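Long-range contacts in chromosome replication initiation protein (PDB 2VN2), which probably takes part in starting chromosome replication as a primosome component of the DnaB/DnaD family, here represented by its N-terminal domain: residues G13-P18 / M41-E46; V36-M41 / Y97-L102. One frame throughout, in Å; residues are numbered along the deposited sequence.

Contact 1 (G13-P18 / M41-E46); sequences GSIAVP and MQSFFE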
loop_
_atom_site.group_PDB
_atom_site.type_symbol
_atom_site.label_atom_id
_atom_site.label_comp_id
_atom_site.label_asym_id
_atom_site.label_seq_id
_atom_site.Cartn_x
_atom_site.Cartn_y
_atom_site.Cartn_z
ATOM N N GLY A 13 -9.669 2.385 0.077
ATOM C CA GLY A 13 -8.290 2.070 0.300
ATOM C C GLY A 13 -7.808 0.649 0.098
ATOM O O GLY A 13 -8.497 -0.197 -0.437
ATOM N N SER A 14 -6.594 0.434 0.543
ATOM C CA SER A 14 -5.756 -0.691 0.153
ATOM C C SER A 14 -5.013 -1.128 1.355
ATOM O O SER A 14 -4.719 -0.298 2.181
ATOM C CB SER A 14 -4.800 -0.258 -0.934
ATOM O OG SER A 14 -5.580 -0.213 -2.127
ATOM N N ILE A 15 -4.716 -2.424 1.407
ATOM C CA ILE A 15 -3.816 -3.102 2.355
ATOM C C ILE A 15 -2.485 -3.213 1.576
ATOM O O ILE A 15 -2.471 -3.563 0.372
ATOM C CB ILE A 15 -4.471 -4.431 2.897
ATOM C CG1 ILE A 15 -5.023 -4.203 4.305
ATOM C CG2 ILE A 15 -3.532 -5.587 3.221
ATOM C CD1 ILE A 15 -6.519 -4.033 4.347
ATOM N N ALA A 16 -1.393 -2.764 2.201
ATOM C CA ALA A 16 -0.082 -2.846 1.595
ATOM C C ALA A 16 0.500 -4.169 2.050
ATOM O O ALA A 16 0.723 -4.310 3.276
ATOM C CB ALA A 16 0.798 -1.719 2.042
ATOM N N VAL A 17 0.709 -5.117 1.103
ATOM C CA VAL A 17 1.232 -6.408 1.411
ATOM C C VAL A 17 2.737 -6.431 1.106
ATOM O O VAL A 17 3.149 -6.404 -0.054
ATOM C CB VAL A 17 0.551 -7.445 0.564
ATOM C CG1 VAL A 17 1.196 -8.819 0.702
ATOM C CG2 VAL A 17 -0.935 -7.552 1.005
ATOM N N PRO A 18 3.587 -6.520 2.150
ATOM C CA PRO A 18 5.003 -6.486 1.823
ATOM C C PRO A 18 5.451 -7.613 0.921
ATOM O O PRO A 18 5.133 -8.726 1.164
ATOM C CB PRO A 18 5.735 -6.634 3.194
ATOM C CG PRO A 18 4.539 -6.386 4.286
ATOM C CD PRO A 18 3.256 -6.624 3.599
ATOM N N MET A 41 -6.883 -9.914 9.127
ATOM C CA MET A 41 -6.588 -9.320 10.436
ATOM C C MET A 41 -5.986 -7.993 10.278
ATOM O O MET A 41 -6.417 -7.150 10.957
ATOM C CB MET A 41 -5.670 -10.086 11.379
ATOM C CG MET A 41 -6.214 -11.528 11.867
ATOM S SD MET A 41 -4.858 -12.588 12.613
ATOM C CE MET A 41 -4.078 -11.273 13.428
ATOM N N GLN A 42 -5.012 -7.788 9.393
ATOM C CA GLN A 42 -4.443 -6.420 9.210
ATOM C C GLN A 42 -5.556 -5.384 8.947
ATOM O O GLN A 42 -5.607 -4.302 9.517
ATOM C CB GLN A 42 -3.430 -6.368 8.081
ATOM C CG GLN A 42 -2.734 -4.994 7.966
ATOM C CD GLN A 42 -1.930 -4.870 6.661
ATOM O OE1 GLN A 42 -1.478 -5.913 6.051
ATOM N NE2 GLN A 42 -1.781 -3.593 6.157
ATOM N N SER A 43 -6.481 -5.785 8.099
ATOM C CA SER A 43 -7.578 -4.942 7.648
ATOM C C SER A 43 -8.530 -4.510 8.785
ATOM O O SER A 43 -8.989 -3.373 8.823
ATOM C CB SER A 43 -8.344 -5.746 6.590
ATOM O OG SER A 43 -9.390 -4.988 6.048
ATOM N N PHE A 44 -8.886 -5.449 9.643
ATOM C CA PHE A 44 -9.505 -5.193 10.975
ATOM C C PHE A 44 -8.686 -4.250 11.889
ATOM O O PHE A 44 -9.264 -3.332 12.481
ATOM C CB PHE A 44 -9.810 -6.511 11.703
ATOM C CG PHE A 44 -11.102 -7.166 11.286
ATOM C CD1 PHE A 44 -12.326 -6.567 11.530
ATOM C CD2 PHE A 44 -11.101 -8.380 10.665
ATOM C CE1 PHE A 44 -13.534 -7.178 11.113
ATOM C CE2 PHE A 44 -12.295 -9.024 10.256
ATOM C CZ PHE A 44 -13.479 -8.441 10.468
ATOM N N PHE A 45 -7.365 -4.468 12.035
ATOM C CA PHE A 45 -6.516 -3.558 12.848
ATOM C C PHE A 45 -6.625 -2.127 12.292
ATOM O O PHE A 45 -6.572 -1.166 13.031
ATOM C CB PHE A 45 -4.996 -3.885 12.775
ATOM C CG PHE A 45 -4.614 -5.259 13.281
ATOM C CD1 PHE A 45 -5.509 -6.018 14.106
ATOM C CD2 PHE A 45 -3.351 -5.759 12.995
ATOM C CE1 PHE A 45 -5.166 -7.204 14.549
ATOM C CE2 PHE A 45 -2.972 -6.951 13.458
ATOM C CZ PHE A 45 -3.879 -7.682 14.230
ATOM N N GLU A 46 -6.662 -1.996 10.959
ATOM C CA GLU A 46 -6.700 -0.669 10.314
ATOM C C GLU A 46 -8.049 -0.012 10.354
ATOM O O GLU A 46 -8.120 1.143 10.101
ATOM C CB GLU A 46 -6.155 -0.707 8.933
ATOM C CG GLU A 46 -4.736 -0.972 8.951
ATOM C CD GLU A 46 -4.264 -1.012 7.563
ATOM O OE1 GLU A 46 -5.047 -0.492 6.728
ATOM O OE2 GLU A 46 -3.139 -1.551 7.272
HETATM O O HOH W 1 -1.360 -1.240 4.375
#

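Contact 2 (V36-M41 / Y97-L102); sequences VLLLHM and YTLEPL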
loop_
_atom_site.group_PDB
_atom_site.type_symbol
_atom_site.label_atom_id
_atom_site.label_comp_id
_atom_site.label_asym_id
_atom_site.label_seq_id
_atom_site.Cartn_x
_atom_site.Cartn_y
_atom_site.Cartn_z
ATOM N N VAL A 36 -3.890 -14.939 3.582
ATOM C CA VAL A 36 -5.080 -14.155 3.453
ATOM C C VAL A 36 -5.691 -13.902 4.856
ATOM O O VAL A 36 -6.234 -12.841 5.111
ATOM C CB VAL A 36 -6.066 -14.806 2.471
ATOM C CG1 VAL A 36 -7.424 -13.859 2.309
ATOM C CG2 VAL A 36 -5.405 -15.035 1.122
ATOM N N LEU A 37 -5.621 -14.883 5.786
ATOM C CA LEU A 37 -6.210 -14.637 7.127
ATOM C C LEU A 37 -5.482 -13.439 7.789
ATOM O O LEU A 37 -6.116 -12.552 8.362
ATOM C CB LEU A 37 -6.216 -15.910 8.047
ATOM C CG LEU A 37 -6.769 -15.708 9.503
ATOM C CD1 LEU A 37 -7.029 -17.001 10.129
ATOM C CD2 LEU A 37 -5.674 -15.049 10.398
ATOM N N LEU A 38 -4.170 -13.416 7.691
ATOM C CA LEU A 38 -3.311 -12.330 8.224
ATOM C C LEU A 38 -3.704 -10.977 7.595
ATOM O O LEU A 38 -3.763 -9.910 8.277
ATOM C CB LEU A 38 -1.822 -12.690 7.869
ATOM C CG LEU A 38 -1.229 -13.807 8.729
ATOM C CD1 LEU A 38 0.235 -14.100 8.334
ATOM C CD2 LEU A 38 -1.417 -13.597 10.301
ATOM N N LEU A 39 -3.974 -11.006 6.275
ATOM C CA LEU A 39 -4.476 -9.758 5.511
ATOM C C LEU A 39 -5.761 -9.417 6.074
ATOM O O LEU A 39 -5.956 -8.240 6.385
ATOM C CB LEU A 39 -4.694 -10.015 3.993
ATOM C CG LEU A 39 -3.414 -9.931 3.106
ATOM C CD1 LEU A 39 -2.026 -10.174 3.788
ATOM C CD2 LEU A 39 -3.487 -10.683 1.704
ATOM N N HIS A 40 -6.713 -10.395 6.222
ATOM C CA HIS A 40 -8.009 -9.899 6.877
ATOM C C HIS A 40 -7.731 -9.292 8.290
ATOM O O HIS A 40 -8.337 -8.270 8.615
ATOM C CB HIS A 40 -9.153 -10.877 6.987
ATOM C CG HIS A 40 -9.694 -11.368 5.682
ATOM N ND1 HIS A 40 -10.529 -10.628 4.880
ATOM C CD2 HIS A 40 -9.509 -12.545 5.044
ATOM C CE1 HIS A 40 -10.834 -11.324 3.801
ATOM N NE2 HIS A 40 -10.223 -12.490 3.879
ATOM N N MET A 41 -6.883 -9.914 9.127
ATOM C CA MET A 41 -6.588 -9.320 10.436
ATOM C C MET A 41 -5.986 -7.993 10.278
ATOM O O MET A 41 -6.417 -7.150 10.957
ATOM C CB MET A 41 -5.670 -10.086 11.379
ATOM C CG MET A 41 -6.214 -11.528 11.867
ATOM S SD MET A 41 -4.858 -12.588 12.613
ATOM C CE MET A 41 -4.078 -11.273 13.428
ATOM N N TYR A 97 -4.135 -8.720 18.857
ATOM C CA TYR A 97 -3.207 -9.608 18.093
ATOM C C TYR A 97 -2.063 -8.818 17.679
ATOM O O TYR A 97 -2.214 -7.683 17.339
ATOM C CB TYR A 97 -3.812 -10.280 16.854
ATOM C CG TYR A 97 -4.758 -11.371 17.189
ATOM C CD1 TYR A 97 -4.329 -12.579 17.707
ATOM C CD2 TYR A 97 -6.085 -11.200 16.985
ATOM C CE1 TYR A 97 -5.256 -13.654 17.965
ATOM C CE2 TYR A 97 -7.019 -12.197 17.295
ATOM C CZ TYR A 97 -6.613 -13.411 17.815
ATOM O OH TYR A 97 -7.629 -14.331 18.120
ATOM N N THR A 98 -0.889 -9.392 17.656
ATOM C CA THR A 98 0.202 -8.723 16.873
ATOM C C THR A 98 0.941 -9.689 15.937
ATOM O O THR A 98 1.007 -10.947 16.201
ATOM C CB THR A 98 1.164 -8.074 17.867
ATOM O OG1 THR A 98 2.337 -7.548 17.210
ATOM C CG2 THR A 98 1.488 -9.069 19.026
ATOM N N LEU A 99 1.525 -9.114 14.867
ATOM C CA LEU A 99 2.259 -9.890 13.879
ATOM C C LEU A 99 3.785 -9.852 14.038
ATOM O O LEU A 99 4.554 -10.554 13.325
ATOM C CB LEU A 99 1.806 -9.497 12.500
ATOM C CG LEU A 99 0.702 -10.338 11.881
ATOM C CD1 LEU A 99 -0.699 -10.050 12.503
ATOM C CD2 LEU A 99 0.666 -9.978 10.396
ATOM N N GLU A 100 4.213 -9.077 15.018
ATOM C CA GLU A 100 5.614 -9.026 15.438
ATOM C C GLU A 100 6.349 -10.309 15.406
ATOM O O GLU A 100 7.451 -10.300 14.854
ATOM C CB GLU A 100 5.786 -8.511 16.883
ATOM C CG GLU A 100 5.362 -7.083 17.084
ATOM C CD GLU A 100 6.174 -5.992 16.289
ATOM O OE1 GLU A 100 6.901 -6.365 15.299
ATOM O OE2 GLU A 100 6.057 -4.764 16.674
ATOM N N PRO A 101 5.813 -11.395 16.050
ATOM C CA PRO A 101 6.474 -12.713 15.945
ATOM C C PRO A 101 6.717 -13.175 14.480
ATOM O O PRO A 101 7.746 -13.824 14.225
ATOM C CB PRO A 101 5.525 -13.702 16.689
ATOM C CG PRO A 101 4.636 -12.801 17.495
ATOM C CD PRO A 101 4.654 -11.427 16.952
ATOM N N LEU A 102 5.789 -12.854 13.560
ATOM C CA LEU A 102 5.944 -13.225 12.205
ATOM C C LEU A 102 7.200 -12.521 11.634
ATOM O O LEU A 102 8.034 -13.123 10.961
ATOM C CB LEU A 102 4.664 -12.843 11.438
ATOM C CG LEU A 102 4.519 -12.832 9.879
ATOM C CD1 LEU A 102 4.946 -14.095 9.271
ATOM C CD2 LEU A 102 3.008 -12.626 9.440
#

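Contact 1 (G13-P18 / M41-E46)
Ile-15 points at helix 32-45 and spreads over Gln-42 and Ser-43: CG1 and CG2 lie against the Gln-42 amide, CG2 3.5 Å from Gln-42 OE1, and CD1 at the end of the chain presses on Ser-43, 3.4 Å from its CB, which is tight for two carbons. The side chains of Ile-15 and Gln-42 run past each other in opposite directions. With CG anti to the backbone N (chi1 -175°) and the chain extended beyond it, Gln-42 carries its amide out to the strand. One turn on, Glu-46 fixes the rotation of that amide: Gln-42 NE2 donates to Glu-46 OE2 over 2.7 Å, nearly straight at 165° and close to the amide plane. A water accepts from Ala-16 N at 2.7 Å and gives a weak bond to Glu-46 OE2. Were Gln-42 cut back to an alanine, Glu-46 OE2 would probably lose its amide donor and a gap would open beside the Ile-15 methyls. Glu-46 OE1 forms a salt bridge with Lys-19 of a second subunit. Strand 14-18 pairs antiparallel with a strand of that subunit, so the helix backs an intersubunit beta-sheet at an oligomer interface.

Contact 2 (V36-M41 / Y97-L102)
This is an apolar core contact with a Met-aromatic component, in a winged-helix domain of the helix-turn-helix class, where helix 32-45 packs against the segment leaving the second wing strand, 97-98, and entering helix 100-116. Leu-38 and Met-41, one turn apart, supply the helix side; Tyr-97, Leu-99 and Leu-102 answer them. The two methyls of Leu-38 divide the work. CD1 reaches tip to tip toward Leu-102, 3.3 Å from its CD2 and tighter than usual carbon contact, while CD2 lies 4.2 Å from Leu-99 CD2. Leu-102 can meet it because its CG is anti to the backbone N (chi1 168°), which sends the isobutyl group back toward helix 32-45. Thr-98 caps the start of helix 100-116, its OG1 accepting from Glu-100 N at 3.3 Å. Beyond the two segments, Leu-75 of helix 65-77 also touches Leu-38, and Phe-51 stacks on the Tyr-97 ring. Met-41 crosses Tyr-97 at about a right angle. Its chain is bent at the last torsion (chi3 39°), and the terminal CE touches two partners, 3.6 Å from Tyr-97 CB and 3.7 Å from Leu-99 CD1. Behind that methyl, Met-41 SD stands at a distance above the face of the Tyr-97 ring, 5.0 Å from its centroid and 19° off the ring normal.

Overall arrangement
From the N terminus, the chain passes helix 3-11 and strand 14-18, then helix 19-22, before helix 32-45 returns to the strand and closes contact 1 over 22 intervening residues. Contact 2 starts on the same helix and closes a longer loop, through helices 54-59 and 65-77 and the hairpin, at residues 97-102. Because 36-41 begins inside the loop closed by contact 1 and ends on its second segment at Met-41, while 97-102 lies beyond it, the two loops cross rather than nest. Their centres lie about 9 Å apart. Helix 32-45 thus joins the intersubunit strand to the hairpin and the start of helix 100-116; Phe-45 packs on Tyr-97 and Leu-99, and Val-17 on Leu-39.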